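Local coordinates for protein kojibiose phosphorylase (Gut metagenome, PDB 6W0P) that belongs to glycoside hydrolase family 65, whose members join an N-terminal beta-sandwich, a helical-barrel catalytic domain and a small C-terminal beta domain, at residues Glu10-Ile16 against Gln311-Tyr316; Asp301-Ser307 against Asn699-Phe705; Ser629-Ser633 against Met674-Phe680; Thr649-Leu653 against Ile664-Ile669. All blocks are in the same frame, centred on the assembly; numbering follows the deposited sequence.

Contact 1 of 4, residues Glu10-Ile16 against Gln311-Tyr316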
# COMPACT_ATOMS: atom_id res chain seq x y z
N GLU A 10 40.83 -11.79 9.86
CA GLU A 10 41.90 -12.77 9.57
C GLU A 10 41.27 -14.06 9.02
O GLU A 10 40.13 -14.43 9.41
CB GLU A 10 42.74 -13.08 10.81
CG GLU A 10 43.46 -11.87 11.37
CD GLU A 10 44.10 -10.94 10.35
OE1 GLU A 10 43.89 -9.72 10.45
OE2 GLU A 10 44.80 -11.44 9.44
N THR A 11 42.02 -14.71 8.13
CA THR A 11 41.69 -15.99 7.47
C THR A 11 42.36 -17.13 8.23
O THR A 11 43.58 -17.26 8.13
CB THR A 11 42.16 -15.97 6.02
OG1 THR A 11 41.44 -14.90 5.41
CG2 THR A 11 41.85 -17.27 5.31
N GLU A 12 41.56 -17.92 8.95
CA GLU A 12 41.97 -19.17 9.64
C GLU A 12 40.88 -20.21 9.41
O GLU A 12 39.70 -19.88 9.39
CB GLU A 12 42.08 -19.00 11.15
CG GLU A 12 43.15 -18.05 11.62
CD GLU A 12 43.32 -18.15 13.13
OE1 GLU A 12 42.96 -19.22 13.70
OE2 GLU A 12 43.82 -17.15 13.72
N PRO A 13 41.24 -21.51 9.31
CA PRO A 13 40.26 -22.52 8.96
C PRO A 13 39.25 -22.82 10.07
O PRO A 13 38.17 -23.23 9.71
CB PRO A 13 41.08 -23.78 8.60
CG PRO A 13 42.46 -23.55 9.21
CD PRO A 13 42.59 -22.05 9.50
N TYR A 14 39.58 -22.60 11.36
CA TYR A 14 38.73 -23.02 12.51
C TYR A 14 38.31 -21.85 13.41
O TYR A 14 37.67 -22.11 14.43
CB TYR A 14 39.41 -24.11 13.34
CG TYR A 14 39.71 -25.40 12.61
CD1 TYR A 14 38.72 -26.33 12.33
CD2 TYR A 14 41.01 -25.68 12.18
CE1 TYR A 14 39.00 -27.51 11.66
CE2 TYR A 14 41.30 -26.87 11.54
CZ TYR A 14 40.29 -27.78 11.26
OH TYR A 14 40.60 -28.92 10.59
N ARG A 15 38.66 -20.61 13.06
CA ARG A 15 38.32 -19.42 13.88
C ARG A 15 38.09 -18.20 12.98
O ARG A 15 38.68 -18.12 11.90
CB ARG A 15 39.44 -19.12 14.88
CG ARG A 15 39.99 -20.35 15.59
CD ARG A 15 40.81 -19.95 16.81
NE ARG A 15 42.00 -19.23 16.41
CZ ARG A 15 42.82 -18.58 17.24
NH1 ARG A 15 42.60 -18.57 18.55
NH2 ARG A 15 43.89 -17.98 16.74
N ILE A 16 37.25 -17.28 13.44
CA ILE A 16 37.14 -15.90 12.91
C ILE A 16 37.93 -15.05 13.90
O ILE A 16 37.68 -15.18 15.15
CB ILE A 16 35.68 -15.46 12.77
CG1 ILE A 16 34.78 -16.52 12.12
CG2 ILE A 16 35.59 -14.15 12.02
CD1 ILE A 16 35.27 -17.00 10.74
N GLN A 311 37.67 -22.12 2.74
CA GLN A 311 37.69 -23.12 3.84
C GLN A 311 37.13 -22.44 5.10
O GLN A 311 36.29 -23.05 5.77
CB GLN A 311 39.09 -23.70 4.07
CG GLN A 311 39.14 -24.61 5.28
CD GLN A 311 38.32 -25.87 5.11
OE1 GLN A 311 38.85 -26.89 4.69
NE2 GLN A 311 37.03 -25.80 5.40
N GLN A 312 37.58 -21.22 5.41
CA GLN A 312 37.07 -20.46 6.57
C GLN A 312 35.58 -20.20 6.36
O GLN A 312 34.81 -20.45 7.28
CB GLN A 312 37.79 -19.13 6.78
CG GLN A 312 37.25 -18.31 7.95
CD GLN A 312 38.04 -17.04 8.12
OE1 GLN A 312 38.28 -16.31 7.15
NE2 GLN A 312 38.50 -16.77 9.34
N GLY A 313 35.20 -19.70 5.19
CA GLY A 313 33.80 -19.34 4.89
C GLY A 313 32.88 -20.52 5.10
O GLY A 313 31.91 -20.41 5.94
N ILE A 314 33.12 -21.64 4.41
CA ILE A 314 32.17 -22.78 4.50
C ILE A 314 32.05 -23.24 5.96
O ILE A 314 30.94 -23.62 6.38
CB ILE A 314 32.54 -23.95 3.57
CG1 ILE A 314 31.37 -24.93 3.49
CG2 ILE A 314 33.82 -24.66 3.98
CD1 ILE A 314 30.06 -24.28 3.15
N ARG A 315 33.15 -23.26 6.72
CA ARG A 315 33.09 -23.77 8.10
C ARG A 315 32.36 -22.74 8.96
O ARG A 315 31.55 -23.14 9.82
CB ARG A 315 34.49 -24.15 8.59
CG ARG A 315 34.41 -25.07 9.80
CD ARG A 315 35.77 -25.58 10.20
NE ARG A 315 36.15 -26.75 9.44
CZ ARG A 315 37.26 -26.89 8.72
NH1 ARG A 315 38.13 -25.90 8.60
NH2 ARG A 315 37.46 -28.05 8.11
N TYR A 316 32.53 -21.46 8.66
CA TYR A 316 31.75 -20.40 9.34
C TYR A 316 30.26 -20.67 9.08
O TYR A 316 29.45 -20.62 10.05
CB TYR A 316 32.21 -19.00 8.91
CG TYR A 316 31.37 -17.91 9.52
CD1 TYR A 316 31.53 -17.54 10.85
CD2 TYR A 316 30.37 -17.30 8.80
CE1 TYR A 316 30.73 -16.57 11.43
CE2 TYR A 316 29.58 -16.31 9.35
CZ TYR A 316 29.75 -15.95 10.68
OH TYR A 316 28.93 -15.01 11.21
O HOH W 1 38.81 -13.79 6.52
O HOH W 2 40.37 -27.35 7.55

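Contact 2 of 4, residues Asp301-Ser307 against Asn699-Phe705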
# COMPACT_ATOMS: atom_id res chain seq x y z
N ASP A 301 31.10 -31.68 8.26
CA ASP A 301 32.24 -30.76 7.96
C ASP A 301 32.55 -30.84 6.46
O ASP A 301 32.41 -31.92 5.89
CB ASP A 301 33.50 -31.04 8.78
CG ASP A 301 34.49 -29.90 8.72
OD1 ASP A 301 34.06 -28.73 8.79
OD2 ASP A 301 35.70 -30.18 8.57
N ILE A 302 32.88 -29.70 5.85
CA ILE A 302 33.33 -29.63 4.43
C ILE A 302 34.79 -29.17 4.41
O ILE A 302 35.08 -28.16 5.06
CB ILE A 302 32.42 -28.71 3.62
CG1 ILE A 302 31.01 -29.27 3.54
CG2 ILE A 302 33.02 -28.43 2.25
CD1 ILE A 302 30.13 -28.43 2.68
N LEU A 303 35.66 -29.90 3.71
CA LEU A 303 37.07 -29.52 3.53
C LEU A 303 37.20 -28.86 2.17
O LEU A 303 36.63 -29.38 1.21
CB LEU A 303 37.99 -30.74 3.61
CG LEU A 303 38.04 -31.50 4.93
CD1 LEU A 303 39.04 -32.65 4.83
CD2 LEU A 303 38.45 -30.58 6.04
N ILE A 304 37.96 -27.77 2.10
CA ILE A 304 38.29 -27.09 0.83
C ILE A 304 39.80 -26.86 0.82
O ILE A 304 40.30 -26.20 1.78
CB ILE A 304 37.49 -25.78 0.67
CG1 ILE A 304 35.99 -26.09 0.55
CG2 ILE A 304 38.02 -25.00 -0.52
CD1 ILE A 304 35.10 -24.89 0.41
N ASP A 305 40.48 -27.40 -0.20
CA ASP A 305 41.94 -27.24 -0.38
C ASP A 305 42.16 -26.29 -1.56
O ASP A 305 41.52 -26.49 -2.59
CB ASP A 305 42.63 -28.59 -0.58
CG ASP A 305 44.14 -28.49 -0.64
OD1 ASP A 305 44.74 -28.16 0.39
OD2 ASP A 305 44.69 -28.67 -1.73
N GLY A 306 43.04 -25.31 -1.39
CA GLY A 306 43.41 -24.36 -2.46
C GLY A 306 42.77 -23.01 -2.27
O GLY A 306 43.07 -22.11 -3.08
N SER A 307 41.94 -22.83 -1.22
CA SER A 307 41.28 -21.54 -0.88
C SER A 307 41.03 -21.46 0.63
O SER A 307 39.99 -21.94 1.07
CB SER A 307 40.02 -21.32 -1.65
OG SER A 307 39.37 -20.15 -1.18
N ASN A 699 38.84 -22.97 -8.56
CA ASN A 699 39.66 -22.39 -7.46
C ASN A 699 40.10 -23.44 -6.44
O ASN A 699 40.89 -23.07 -5.55
CB ASN A 699 38.86 -21.30 -6.73
CG ASN A 699 38.46 -20.18 -7.67
OD1 ASN A 699 39.28 -19.68 -8.43
ND2 ASN A 699 37.19 -19.80 -7.64
N TRP A 700 39.58 -24.67 -6.46
CA TRP A 700 39.88 -25.67 -5.40
C TRP A 700 40.62 -26.88 -6.00
O TRP A 700 40.10 -27.47 -6.97
CB TRP A 700 38.62 -26.14 -4.67
CG TRP A 700 37.72 -25.09 -4.09
CD1 TRP A 700 38.07 -23.83 -3.72
CD2 TRP A 700 36.33 -25.23 -3.78
NE1 TRP A 700 36.97 -23.17 -3.24
CE2 TRP A 700 35.89 -24.00 -3.25
CE3 TRP A 700 35.40 -26.27 -3.89
CZ2 TRP A 700 34.58 -23.78 -2.83
CZ3 TRP A 700 34.10 -26.05 -3.49
CH2 TRP A 700 33.69 -24.81 -2.98
N ASN A 701 41.70 -27.30 -5.35
CA ASN A 701 42.44 -28.56 -5.64
C ASN A 701 41.51 -29.74 -5.33
O ASN A 701 41.36 -30.59 -6.19
CB ASN A 701 43.72 -28.67 -4.81
CG ASN A 701 44.69 -27.56 -5.13
OD1 ASN A 701 44.78 -27.16 -6.30
ND2 ASN A 701 45.38 -27.04 -4.12
N TYR A 702 40.87 -29.74 -4.18
CA TYR A 702 39.83 -30.73 -3.83
C TYR A 702 38.82 -30.07 -2.90
O TYR A 702 39.11 -29.02 -2.31
CB TYR A 702 40.47 -32.00 -3.27
CG TYR A 702 41.07 -31.96 -1.88
CD1 TYR A 702 40.27 -31.94 -0.75
CD2 TYR A 702 42.45 -32.05 -1.70
CE1 TYR A 702 40.82 -31.94 0.53
CE2 TYR A 702 43.02 -32.06 -0.43
CZ TYR A 702 42.20 -32.01 0.68
OH TYR A 702 42.73 -32.05 1.94
N TYR A 703 37.64 -30.68 -2.81
CA TYR A 703 36.67 -30.42 -1.73
C TYR A 703 36.16 -31.76 -1.22
O TYR A 703 36.22 -32.79 -1.97
CB TYR A 703 35.52 -29.52 -2.20
CG TYR A 703 34.73 -30.08 -3.35
CD1 TYR A 703 35.10 -29.85 -4.66
CD2 TYR A 703 33.58 -30.82 -3.13
CE1 TYR A 703 34.37 -30.38 -5.72
CE2 TYR A 703 32.82 -31.33 -4.17
CZ TYR A 703 33.22 -31.11 -5.47
OH TYR A 703 32.48 -31.63 -6.50
N GLN A 704 35.65 -31.76 0.00
CA GLN A 704 35.10 -32.97 0.65
C GLN A 704 33.90 -32.55 1.47
O GLN A 704 34.04 -31.55 2.21
CB GLN A 704 36.18 -33.65 1.49
CG GLN A 704 35.73 -34.92 2.21
CD GLN A 704 36.88 -35.52 2.98
OE1 GLN A 704 37.77 -36.16 2.42
NE2 GLN A 704 36.89 -35.29 4.28
N PHE A 705 32.79 -33.26 1.31
CA PHE A 705 31.55 -33.05 2.09
C PHE A 705 31.12 -34.38 2.71
O PHE A 705 31.59 -35.43 2.25
CB PHE A 705 30.44 -32.42 1.25
CG PHE A 705 29.94 -33.23 0.08
CD1 PHE A 705 28.89 -34.12 0.23
CD2 PHE A 705 30.44 -33.00 -1.19
CE1 PHE A 705 28.42 -34.84 -0.86
CE2 PHE A 705 29.96 -33.72 -2.28
CZ PHE A 705 28.95 -34.63 -2.11
O HOH W 3 34.82 -33.22 5.47

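Contact 3 of 4, residues Ser629-Ser633 against Met674-Phe680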
# COMPACT_ATOMS: atom_id res chain seq x y z
N SER A 629 23.73 -21.58 -10.16
CA SER A 629 25.00 -22.34 -10.12
C SER A 629 24.68 -23.83 -10.19
O SER A 629 25.35 -24.54 -10.97
CB SER A 629 25.86 -22.07 -8.91
OG SER A 629 27.05 -22.87 -9.00
N ILE A 630 23.68 -24.28 -9.42
CA ILE A 630 23.35 -25.73 -9.30
C ILE A 630 22.84 -26.22 -10.64
O ILE A 630 23.29 -27.28 -11.06
CB ILE A 630 22.36 -26.01 -8.16
CG1 ILE A 630 23.05 -25.82 -6.80
CG2 ILE A 630 21.76 -27.40 -8.32
CD1 ILE A 630 22.14 -25.37 -5.70
N ILE A 631 21.93 -25.47 -11.25
CA ILE A 631 21.34 -25.85 -12.57
C ILE A 631 22.45 -25.79 -13.62
O ILE A 631 22.52 -26.72 -14.41
CB ILE A 631 20.11 -25.00 -12.91
CG1 ILE A 631 18.96 -25.32 -11.97
CG2 ILE A 631 19.71 -25.18 -14.37
CD1 ILE A 631 17.79 -24.32 -12.07
N ALA A 632 23.29 -24.76 -13.63
CA ALA A 632 24.43 -24.62 -14.57
C ALA A 632 25.30 -25.87 -14.48
O ALA A 632 25.58 -26.44 -15.53
CB ALA A 632 25.25 -23.39 -14.29
N SER A 633 25.69 -26.29 -13.28
CA SER A 633 26.50 -27.52 -13.07
C SER A 633 25.80 -28.72 -13.73
O SER A 633 26.44 -29.44 -14.49
CB SER A 633 26.76 -27.79 -11.60
OG SER A 633 27.85 -27.02 -11.12
N MET A 674 24.37 -25.84 -0.02
CA MET A 674 23.57 -26.34 -1.16
C MET A 674 24.38 -26.27 -2.45
O MET A 674 24.40 -27.27 -3.20
CB MET A 674 22.32 -25.49 -1.34
CG MET A 674 21.47 -25.46 -0.11
SD MET A 674 20.24 -26.71 -0.29
CE MET A 674 19.08 -25.89 -1.37
N ASN A 675 24.98 -25.10 -2.71
CA ASN A 675 25.82 -24.85 -3.91
C ASN A 675 26.94 -25.91 -3.97
O ASN A 675 27.26 -26.36 -5.10
CB ASN A 675 26.40 -23.44 -3.98
CG ASN A 675 26.57 -22.95 -5.40
OD1 ASN A 675 26.41 -21.76 -5.66
ND2 ASN A 675 26.94 -23.84 -6.32
N ILE A 676 27.49 -26.32 -2.82
CA ILE A 676 28.62 -27.30 -2.79
C ILE A 676 28.07 -28.71 -3.05
O ILE A 676 28.60 -29.36 -3.98
CB ILE A 676 29.44 -27.18 -1.49
CG1 ILE A 676 30.25 -25.87 -1.48
CG2 ILE A 676 30.32 -28.41 -1.31
CD1 ILE A 676 31.00 -25.57 -0.16
N VAL A 677 27.00 -29.13 -2.35
CA VAL A 677 26.55 -30.56 -2.33
C VAL A 677 25.56 -30.85 -3.48
O VAL A 677 25.76 -31.88 -4.17
CB VAL A 677 26.01 -30.96 -0.96
CG1 VAL A 677 25.43 -32.36 -0.97
CG2 VAL A 677 27.08 -30.88 0.11
N TYR A 678 24.56 -30.02 -3.71
CA TYR A 678 23.65 -30.16 -4.88
C TYR A 678 24.35 -29.71 -6.16
O TYR A 678 24.07 -30.28 -7.22
CB TYR A 678 22.35 -29.37 -4.69
CG TYR A 678 21.39 -30.00 -3.72
CD1 TYR A 678 20.83 -31.24 -3.96
CD2 TYR A 678 21.02 -29.34 -2.56
CE1 TYR A 678 19.94 -31.83 -3.07
CE2 TYR A 678 20.12 -29.91 -1.66
CZ TYR A 678 19.60 -31.17 -1.91
OH TYR A 678 18.69 -31.69 -1.04
N GLY A 679 25.23 -28.71 -6.06
CA GLY A 679 25.90 -28.07 -7.20
C GLY A 679 27.09 -28.88 -7.66
O GLY A 679 26.92 -29.76 -8.52
N PHE A 680 28.27 -28.58 -7.12
CA PHE A 680 29.52 -29.24 -7.51
C PHE A 680 29.37 -30.74 -7.28
O PHE A 680 29.79 -31.47 -8.16
CB PHE A 680 30.72 -28.62 -6.80
CG PHE A 680 30.96 -27.19 -7.19
CD1 PHE A 680 31.26 -26.84 -8.50
CD2 PHE A 680 30.88 -26.18 -6.25
CE1 PHE A 680 31.46 -25.51 -8.86
CE2 PHE A 680 31.09 -24.86 -6.61
CZ PHE A 680 31.37 -24.53 -7.91
O HOH W 4 24.10 -29.94 -9.90

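Contact 4 of 4, residues Thr649-Leu653 against Ile664-Ile669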
# COMPACT_ATOMS: atom_id res chain seq x y z
N THR A 649 30.56 -18.37 0.19
CA THR A 649 30.97 -18.66 1.59
C THR A 649 31.31 -17.37 2.36
O THR A 649 31.52 -17.51 3.61
CB THR A 649 32.15 -19.63 1.69
OG1 THR A 649 33.36 -18.95 1.32
CG2 THR A 649 31.97 -20.86 0.83
N ARG A 650 31.36 -16.21 1.68
CA ARG A 650 31.93 -14.94 2.21
C ARG A 650 30.88 -13.82 2.31
O ARG A 650 31.26 -12.70 2.69
CB ARG A 650 33.07 -14.45 1.31
CG ARG A 650 34.18 -15.47 1.07
CD ARG A 650 34.85 -15.91 2.36
NE ARG A 650 35.39 -14.78 3.10
CZ ARG A 650 36.22 -14.87 4.12
NH1 ARG A 650 36.63 -16.07 4.53
NH2 ARG A 650 36.63 -13.76 4.72
N LEU A 651 29.61 -14.06 1.99
CA LEU A 651 28.67 -12.93 1.86
C LEU A 651 28.65 -12.12 3.16
O LEU A 651 28.74 -10.87 3.07
CB LEU A 651 27.28 -13.42 1.48
CG LEU A 651 26.31 -12.30 1.07
CD1 LEU A 651 25.49 -12.71 -0.14
CD2 LEU A 651 25.38 -11.94 2.22
N ASP A 652 28.54 -12.78 4.33
CA ASP A 652 28.55 -12.08 5.65
C ASP A 652 29.98 -11.71 6.09
O ASP A 652 30.20 -10.54 6.49
CB ASP A 652 27.80 -12.91 6.70
CG ASP A 652 26.32 -12.89 6.40
OD1 ASP A 652 25.76 -11.77 6.26
OD2 ASP A 652 25.74 -13.97 6.27
N LEU A 653 30.95 -12.63 6.04
CA LEU A 653 32.31 -12.31 6.58
C LEU A 653 32.86 -11.04 5.93
O LEU A 653 33.47 -10.22 6.64
CB LEU A 653 33.25 -13.49 6.36
CG LEU A 653 32.95 -14.73 7.20
CD1 LEU A 653 33.83 -15.86 6.76
CD2 LEU A 653 33.15 -14.48 8.68
N ILE A 664 23.32 -11.69 10.15
CA ILE A 664 23.83 -12.65 9.13
C ILE A 664 22.64 -13.00 8.24
O ILE A 664 21.47 -12.82 8.70
CB ILE A 664 24.47 -13.88 9.80
CG1 ILE A 664 23.45 -14.72 10.58
CG2 ILE A 664 25.63 -13.47 10.69
CD1 ILE A 664 24.06 -15.92 11.25
N HIS A 665 22.92 -13.45 7.01
CA HIS A 665 21.91 -13.86 6.00
C HIS A 665 21.79 -15.39 5.99
O HIS A 665 22.62 -16.08 5.35
CB HIS A 665 22.31 -13.32 4.63
CG HIS A 665 22.44 -11.85 4.55
ND1 HIS A 665 23.49 -11.19 5.11
CD2 HIS A 665 21.70 -10.93 3.91
CE1 HIS A 665 23.38 -9.91 4.83
NE2 HIS A 665 22.30 -9.73 4.10
N MET A 666 20.75 -15.89 6.66
CA MET A 666 20.61 -17.32 6.99
C MET A 666 20.46 -18.12 5.69
O MET A 666 21.15 -19.13 5.53
CB MET A 666 19.39 -17.48 7.90
CG MET A 666 19.54 -18.51 8.98
SD MET A 666 21.08 -18.36 9.90
CE MET A 666 21.78 -19.95 9.47
N THR A 667 19.61 -17.69 4.76
CA THR A 667 19.37 -18.41 3.48
C THR A 667 20.67 -18.44 2.66
O THR A 667 20.98 -19.47 2.08
CB THR A 667 18.23 -17.81 2.66
OG1 THR A 667 17.05 -18.08 3.40
CG2 THR A 667 18.10 -18.43 1.29
N SER A 668 21.38 -17.33 2.62
CA SER A 668 22.68 -17.22 1.92
C SER A 668 23.67 -18.21 2.52
O SER A 668 24.41 -18.88 1.76
CB SER A 668 23.20 -15.82 1.95
OG SER A 668 24.59 -15.86 1.66
N ILE A 669 23.65 -18.36 3.84
CA ILE A 669 24.51 -19.30 4.59
C ILE A 669 24.14 -20.73 4.19
O ILE A 669 25.08 -21.49 3.87
CB ILE A 669 24.40 -19.01 6.11
CG1 ILE A 669 25.16 -17.72 6.43
CG2 ILE A 669 24.92 -20.17 6.95
CD1 ILE A 669 24.97 -17.23 7.82

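Contact 1 of 4, residues Glu10-Ile16 against Gln311-Tyr316
Gln312 meets Glu10 and Arg15 where helix 308-324 packs on strands 10-11 and 15-19, the edge of the large N-terminal antiparallel sheet, and so joins the beta-sandwich of this family 65 enzyme to its helical part. The contact illustrates how one primary amide can tie two neighbouring strands. With CG anti to the backbone N (chi1 178°) and the chain extended beyond it, the Gln312 amide arrives among carbonyls of both strands. Its NE2 spends one proton on Glu10 O and the other on Arg15 O, each at 2.9 Å; both acceptors lie close to the amide plane and each offers a lone pair in its own carbonyl plane. These two grips fix the rotation of the amide and direct OE1 toward a water at 2.7 Å, which also meets Thr11 OG1; Arg650 NH1 is a further partner of OE1.

Ile16 CD1 comes within 3.5 Å of Gln312 NE2, and Ile16 CG1 meets Tyr316 CD1 at 3.6 Å, those two side chains crossing at about a right angle. One turn along from Gln311, Arg315 bends at chi3 (-85°), laying its guanidinium over one face of the Tyr14 ring, with NH1 toward the rim. The planes are 19° apart, Tyr14 CE1 over the guanidinium centre; toward the rim of the opposite face lies Gln311 NE2, bonded to Ile302 O, while Gln311 OE1 is bonded to Ile304 N. A salt bridge holds Arg315 NH2 to Asp301. Arg315 NH1 donates to Pro13 O at 2.9 Å, the oxygen in the guanidinium plane but the nitrogen well above the carbonyl plane.

Contact 2 of 4, residues Asp301-Ser307 against Asn699-Phe705
Leu303 and Gln704 form a hydrogen-bonded antiparallel pair, each backbone N reaching the other's carbonyl O at 2.8 Å. Farther along, Asp305 N donates to Tyr702 O and Asn701 N to Asp305 O. One side-chain bond joins them: Asn701 ND2 meets Asp305 OD2 at 3.0 Å, with the oxygen in the amide plane but the nitrogen above the carboxylate plane. A water links Asp301 O to Gln704 NE2.

Through this ladder strand 303-305, which immediately precedes helix 308-324, becomes the edge strand of the antiparallel sheet of the C-terminal beta domain, so the linker into the helical part is stitched to a segment almost 400 residues later.

CH-pi contacts serve both faces of the sheet. Ile304 CG2, anti to the backbone N, stands 3.3 Å from the centroid of the Trp700 five-membered ring, nearly on its normal, while Ile304 CD1 rests on the six-membered ring at Trp700 CZ2; the indole NE1 bonds to Asp310. On the other face, Asp305 CB lies 3.5 Å from the Tyr702 ring centroid. Van der Waals packing runs Leu303 along the Gln704 chain, Leu303 CD1 3.4 Å from Gln704 NE2, and the apolar Ile302 CG1 packs on Phe705 CB.

Contact 3 of 4, residues Ser629-Ser633 against Met674-Phe680
Met674 and Ile630 meet at the beginning of the second helical segment, where Ile630 CD1 lies 3.9 Å from Met674 O and a little farther from its CB. Next comes Asn675, which supplies the direct polar link. Its ND2 donates to Ser629 OG at 2.9 Å along a nearly straight line (168°), with the oxygen in the amide plane. Ser629 has its hydroxyl anti to the backbone N (chi1 180°), directed at the partner helix, and the same OG is also bonded to Ala641 O of helix 638-645; a buried hydroxyl thus joins three helices. The amide oxygen of Asn675 packs against Ser629 CB at 3.3 Å.

At Tyr678 the contact is mainly through CB and the backbone: CB touches Ile630 CD1 at 4.1 Å, while the ring departs toward Pro358 of helix 351-361. A water lies within bonding distance of both Tyr678 O and Ile630 O, linking the two backbones. The CA atoms of Gly679 and Ile630 come nearest, 4.0 Å apart, and Ile630 CG1 lies 3.7 Å from Gly679 CA. The glycine belongs to a wider pi-type turn spanning 675-680, in which Phe680 N bonds to Asn675 O. Ser633 CB packs on Gly679 O, and beyond it Phe680 turns its ring edge-to-face with Phe645.

Ile630 is therefore a knob seated among Met674, Asn675, Tyr678 and Gly679, between helices whose short segments run nearly parallel, 8.1 Å apart at -21°: a single knob-into-hole contact between neighbouring helices of the (alpha/alpha)6 barrel characteristic of family 65 central domains.

Contact 4 of 4, residues Thr649-Leu653 against Ile664-Ile669
Asp652 and His665 meet through both carboxylate oxygens. His665 ND1 donates to Asp652 OD1 at 2.6 Å, a short bond that uses the syn lone pair of the oxygen and lies close to the ring plane; carboxylate and imidazole are nearly coplanar, 22° apart. The second oxygen, OD2, accepts from His665 N at 3.0 Å along a nearly straight line, coming from somewhat outside the carboxylate plane. One carboxylate thereby holds the side chain and the backbone of the same residue. The torsions make this double grip possible: Asp652 CG is anti to its carbonyl carbon (chi1 -71°), as is His665 CG (chi1 -59°), so the ring folds back beside its own backbone N.

Around this pair lies a mostly apolar layer. Leu651 CD2 sits over one face of the imidazole, 3.8 Å from the ring centroid in a CH-pi contact. Leu651 CB also touches the hydroxyl of Ser668, at 3.6 Å from OG, one turn into the helix. Ile669 CD1 packs against Asp652 OD2 at 3.7 Å, and the Ile664 backbone and CB border the carboxylate as well.

Farther out, Thr660 OG1 bonds to Asp652 OD1, and His665 NE2 has a weak bond to Asn659 OD1. His665 occupies the N-cap position of helix 666-680, so this histidine-carboxylate pair fastens the loop after helix 638-645 to the start of that helix. With ND1 serving as donor to the carboxylate, the imidazole is held in a defined rotation, its NE2 facing Asn659.

Overall arrangement
Contacts 1 and 2 join the helical part to the N-terminal and C-terminal beta domains, whereas contacts 3 and 4 lie within the helical part itself. Contacts 1 and 2, with centres 12 Å apart, use consecutive elements, strand 303-305 and helix 308-324, and their segments alternate along the chain. Contacts 3 and 4 are 17 Å apart and share helix 666-680, whose start belongs to contact 4 and whose end to contact 3. In sequence, contact 4 falls within the span of contact 3, itself within that of contact 2. Helix 308-324 thus carries contact 1 against the N-terminal sheet, while helix 666-680 carries contacts 4 and 3 and packs on the C-terminal sheet through Val677 and Phe705.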